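Local atomic coordinates of superoxide dismutase [Fe] (Sulfolobus acidocaldarius, PDB entry 1B06), a protein that destroys superoxide radicals, using one bound iron per subunit to convert them with protons into hydrogen peroxide and oxygen. Residues F116-F119 with K120-F123; K181-R184 with G185-L188. All blocks are in the same frame, centred on the assembly; numbering follows the deposited sequence.

How the contacts relate
From the N terminus, the chain first reaches contact 1, on the opening turns of helix 116-129, then passes through the three-stranded antiparallel sheet and helix 177-180 before contact 2 starts helix 184-191. Each contact is local, within one continuous stretch: contact 1 along a helix, contact 2 from a loop into the next helix's first turn. Neither closes a long loop; they follow in series, without nesting or crossing, their centres about 18 Å apart. Both helices pack on strand 165-170, Phe-123, Tyr-187 and Leu-188 meeting Val-169, and Leu-188 also touches helix 116-129 at Ala-127 and Asn-128, beyond contact 1. Arg-118 reaches the second subunit, whereas Lys-181 and Asn-182, leading into contact 2, pack against the third.

Contact 1 (F116-F119 with K120-F123); sequences FDRF and KQVF
Gln-121 OE1 is gripped by two N-H groups of Arg-118, one turn earlier: NE donates at 3.3 Å, and a weak bond from NH2 spans 3.4 Å. OE1 lies at the guanidinium edge, in its plane, whereas NE stands above the amide's carbonyl plane; the two flat groups are turned 70° apart. Bends at chi2 and chi3 bring the arginine's end round toward the next turn, where Val-122 CG2 sits over one guanidinium face, 3.7 Å from Arg-118 CZ. NH1 donates to the backbone O of Ile-56 of the second subunit, so the same group also joins two chains. Replacing Arg-118 with alanine would take away the donors it offers to Gln-121 OE1 and to the neighbouring subunit's carbonyl, and would probably leave the Val-122 methyl less covered. All this lies on the first turns of helix 116-129, whose backbone bonds include Phe-123 N to Phe-119 O at 2.7 Å. Its inner side is aromatic, as suits a face packed on the sheet: the Phe-119 and Phe-123 rings lie side by side, centroids 5.7 Å apart and planes at 41°, against Leu-167. Toward the helix start, Lys-120's bent aliphatic chain meets the Phe-116 ring obliquely, Lys-120 CD lying 3.5 Å from Phe-116 CZ.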
loop_
_atom_site.group_PDB
_atom_site.type_symbol
_atom_site.label_atom_id
_atom_site.label_comp_id
_atom_site.label_asym_id
_atom_site.label_seq_id
_atom_site.Cartn_x
_atom_site.Cartn_y
_atom_site.Cartn_z
ATOM N N PHE A 116 9.617 14.334 -28.529
ATOM C CA PHE A 116 8.911 14.956 -27.415
ATOM C C PHE A 116 7.410 14.650 -27.472
ATOM O O PHE A 116 6.752 14.527 -26.441
ATOM C CB PHE A 116 9.138 16.470 -27.438
ATOM C CG PHE A 116 8.407 17.207 -26.358
ATOM C CD1 PHE A 116 8.616 16.889 -25.020
ATOM C CD2 PHE A 116 7.503 18.215 -26.675
ATOM C CE1 PHE A 116 7.935 17.564 -24.012
ATOM C CE2 PHE A 116 6.817 18.896 -25.674
ATOM C CZ PHE A 116 7.034 18.569 -24.339
ATOM N N ASP A 117 6.871 14.522 -28.679
ATOM C CA ASP A 117 5.454 14.227 -28.848
ATOM C C ASP A 117 5.086 12.839 -28.331
ATOM O O ASP A 117 4.044 12.673 -27.707
ATOM C CB ASP A 117 5.056 14.362 -30.318
ATOM C CG ASP A 117 4.959 15.812 -30.761
ATOM O OD1 ASP A 117 4.204 16.584 -30.130
ATOM O OD2 ASP A 117 5.640 16.188 -31.738
ATOM N N ARG A 118 5.930 11.843 -28.591
ATOM C CA ARG A 118 5.655 10.494 -28.110
ATOM C C ARG A 118 5.784 10.493 -26.597
ATOM O O ARG A 118 4.926 9.963 -25.900
ATOM C CB ARG A 118 6.639 9.480 -28.697
ATOM C CG ARG A 118 5.973 8.320 -29.426
ATOM C CD ARG A 118 5.545 7.199 -28.491
ATOM N NE ARG A 118 4.097 7.178 -28.301
ATOM C CZ ARG A 118 3.389 6.114 -27.928
ATOM N NH1 ARG A 118 3.979 4.948 -27.698
ATOM N NH2 ARG A 118 2.083 6.223 -27.761
ATOM N N PHE A 119 6.860 11.090 -26.093
ATOM C CA PHE A 119 7.072 11.156 -24.653
ATOM C C PHE A 119 5.835 11.737 -23.981
ATOM O O PHE A 119 5.338 11.190 -22.992
ATOM C CB PHE A 119 8.285 12.028 -24.315
ATOM C CG PHE A 119 8.393 12.361 -22.853
ATOM C CD1 PHE A 119 8.873 11.421 -21.946
ATOM C CD2 PHE A 119 7.970 13.597 -22.375
ATOM C CE1 PHE A 119 8.925 11.704 -20.584
ATOM C CE2 PHE A 119 8.019 13.890 -21.010
ATOM C CZ PHE A 119 8.497 12.940 -20.116
ATOM N N LYS A 120 5.344 12.846 -24.527
ATOM C CA LYS A 120 4.160 13.515 -23.999
ATOM C C LYS A 120 2.971 12.561 -23.970
ATOM O O LYS A 120 2.194 12.540 -23.015
ATOM C CB LYS A 120 3.824 14.721 -24.864
ATOM C CG LYS A 120 3.222 15.871 -24.114
ATOM C CD LYS A 120 3.786 17.179 -24.619
ATOM C CE LYS A 120 2.678 18.132 -24.987
ATOM N NZ LYS A 120 2.912 18.748 -26.314
ATOM N N GLN A 121 2.831 11.769 -25.028
ATOM C CA GLN A 121 1.744 10.805 -25.127
ATOM C C GLN A 121 1.869 9.721 -24.067
ATOM O O GLN A 121 0.894 9.388 -23.393
ATOM C CB GLN A 121 1.747 10.140 -26.505
ATOM C CG GLN A 121 1.063 10.941 -27.587
ATOM C CD GLN A 121 1.417 10.450 -28.978
ATOM O OE1 GLN A 121 1.713 9.273 -29.177
ATOM N NE2 GLN A 121 1.388 11.355 -29.950
ATOM N N VAL A 122 3.069 9.163 -23.930
ATOM C CA VAL A 122 3.313 8.099 -22.964
ATOM C C VAL A 122 3.214 8.601 -21.527
ATOM O O VAL A 122 2.645 7.924 -20.665
ATOM C CB VAL A 122 4.693 7.452 -23.177
ATOM C CG1 VAL A 122 4.896 6.322 -22.176
ATOM C CG2 VAL A 122 4.796 6.916 -24.593
ATOM N N PHE A 123 3.758 9.788 -21.269
ATOM C CA PHE A 123 3.697 10.358 -19.929
ATOM C C PHE A 123 2.246 10.639 -19.537
ATOM O O PHE A 123 1.837 10.393 -18.398
ATOM C CB PHE A 123 4.510 11.651 -19.851
ATOM C CG PHE A 123 4.685 12.170 -18.449
ATOM C CD1 PHE A 123 3.700 12.953 -17.855
ATOM C CD2 PHE A 123 5.826 11.858 -17.715
ATOM C CE1 PHE A 123 3.849 13.418 -16.547
ATOM C CE2 PHE A 123 5.987 12.319 -16.405
ATOM C CZ PHE A 123 4.996 13.100 -15.821
#

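Contact 2 (K181-R184 with G185-L188); sequences KNKR and GDYL
The N-terminal end of helix 184-191, in the C-terminal domain of the iron/manganese superoxide dismutase family, is formed here, with Lys-183 as N-cap and centre of an inverse gamma turn. Its carbonyl starts the helical bonding: Tyr-187 N reaches Lys-183 O at 3.3 Å, in the carbonyl plane, and Asp-186 N adds a weak bond to the same oxygen. Asp-186 suits a first turn, where an acidic side chain is likely to be favoured by the partial positive charge of the helix N terminus. Its carboxylate also meets the bent chain of Lys-183 in a weak salt bridge, Lys-183 NZ to Asp-186 OD2 at 3.4 Å. Tyr-187 and Leu-188, by contrast, are buried. Tyr-187 has CG anti to the backbone N (chi1 155°), which carries the ring away from Lys-183; its OH bonds to the backbone O of the iron ligand Asp-170 and to Tyr-87 OH, which puts the Tyr-187 side chain, about 8 Å from the iron, in the second shell. Arg-184 sends its guanidinium out of the turn to a salt bridge with Glu-171 and a bond to Leu-130 O. Its own carbonyl accepts Leu-188 N at 3.0 Å, while Leu-188 CG packs 3.4 Å from Arg-184 O.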
loop_
_atom_site.group_PDB
_atom_site.type_symbol
_atom_site.label_atom_id
_atom_site.label_comp_id
_atom_site.label_asym_id
_atom_site.label_seq_id
_atom_site.Cartn_x
_atom_site.Cartn_y
_atom_site.Cartn_z
ATOM N N LYS A 181 -12.921 19.985 -11.511
ATOM C CA LYS A 181 -13.792 18.971 -10.935
ATOM C C LYS A 181 -13.169 17.597 -11.198
ATOM O O LYS A 181 -11.960 17.422 -11.049
ATOM C CB LYS A 181 -15.189 19.046 -11.557
ATOM C CG LYS A 181 -16.220 19.712 -10.667
ATOM C CD LYS A 181 -16.778 20.964 -11.313
ATOM C CE LYS A 181 -17.836 21.614 -10.434
ATOM N NZ LYS A 181 -19.212 21.160 -10.791
ATOM N N ASN A 182 -13.979 16.630 -11.611
ATOM C CA ASN A 182 -13.465 15.290 -11.862
ATOM C C ASN A 182 -12.757 15.126 -13.199
ATOM O O ASN A 182 -12.386 14.012 -13.573
ATOM C CB ASN A 182 -14.597 14.271 -11.763
ATOM C CG ASN A 182 -15.626 14.436 -12.861
ATOM O OD1 ASN A 182 -15.983 15.556 -13.231
ATOM N ND2 ASN A 182 -16.112 13.318 -13.387
ATOM N N LYS A 183 -12.558 16.228 -13.915
ATOM C CA LYS A 183 -11.902 16.173 -15.221
ATOM C C LYS A 183 -10.382 16.224 -15.124
ATOM O O LYS A 183 -9.743 17.165 -15.593
ATOM C CB LYS A 183 -12.399 17.314 -16.103
ATOM C CG LYS A 183 -13.200 16.841 -17.293
ATOM C CD LYS A 183 -14.677 16.780 -16.972
ATOM C CE LYS A 183 -15.395 18.012 -17.501
ATOM N NZ LYS A 183 -14.502 19.206 -17.495
ATOM N N ARG A 184 -9.812 15.189 -14.521
ATOM C CA ARG A 184 -8.375 15.084 -14.332
ATOM C C ARG A 184 -7.595 15.169 -15.647
ATOM O O ARG A 184 -6.521 15.778 -15.708
ATOM C CB ARG A 184 -8.072 13.770 -13.617
ATOM C CG ARG A 184 -6.719 13.707 -12.945
ATOM C CD ARG A 184 -6.133 12.332 -13.132
ATOM N NE ARG A 184 -5.959 11.629 -11.872
ATOM C CZ ARG A 184 -5.893 10.308 -11.757
ATOM N NH1 ARG A 184 -5.990 9.535 -12.831
ATOM N NH2 ARG A 184 -5.709 9.760 -10.566
ATOM N N GLY A 185 -8.137 14.556 -16.697
ATOM C CA GLY A 185 -7.482 14.572 -17.996
ATOM C C GLY A 185 -7.323 15.973 -18.552
ATOM O O GLY A 185 -6.305 16.285 -19.163
ATOM N N ASP A 186 -8.335 16.816 -18.344
ATOM C CA ASP A 186 -8.304 18.200 -18.805
ATOM C C ASP A 186 -7.209 18.960 -18.067
ATOM O O ASP A 186 -6.523 19.791 -18.655
ATOM C CB ASP A 186 -9.650 18.879 -18.537
ATOM C CG ASP A 186 -10.752 18.357 -19.430
ATOM O OD1 ASP A 186 -10.602 17.244 -19.982
ATOM O OD2 ASP A 186 -11.769 19.063 -19.581
ATOM N N TYR A 187 -7.060 18.674 -16.775
ATOM C CA TYR A 187 -6.049 19.327 -15.949
ATOM C C TYR A 187 -4.654 18.957 -16.443
ATOM O O TYR A 187 -3.778 19.817 -16.552
ATOM C CB TYR A 187 -6.230 18.912 -14.481
ATOM C CG TYR A 187 -4.986 19.003 -13.618
ATOM C CD1 TYR A 187 -4.407 20.236 -13.313
ATOM C CD2 TYR A 187 -4.399 17.853 -13.085
ATOM C CE1 TYR A 187 -3.271 20.324 -12.493
ATOM C CE2 TYR A 187 -3.264 17.927 -12.264
ATOM C CZ TYR A 187 -2.707 19.162 -11.972
ATOM O OH TYR A 187 -1.586 19.231 -11.169
ATOM N N LEU A 188 -4.454 17.680 -16.755
ATOM C CA LEU A 188 -3.155 17.218 -17.234
ATOM C C LEU A 188 -2.765 17.884 -18.553
ATOM O O LEU A 188 -1.596 18.193 -18.778
ATOM C CB LEU A 188 -3.156 15.695 -17.394
ATOM C CG LEU A 188 -3.225 14.910 -16.080
ATOM C CD1 LEU A 188 -3.586 13.449 -16.363
ATOM C CD2 LEU A 188 -1.886 15.021 -15.351
#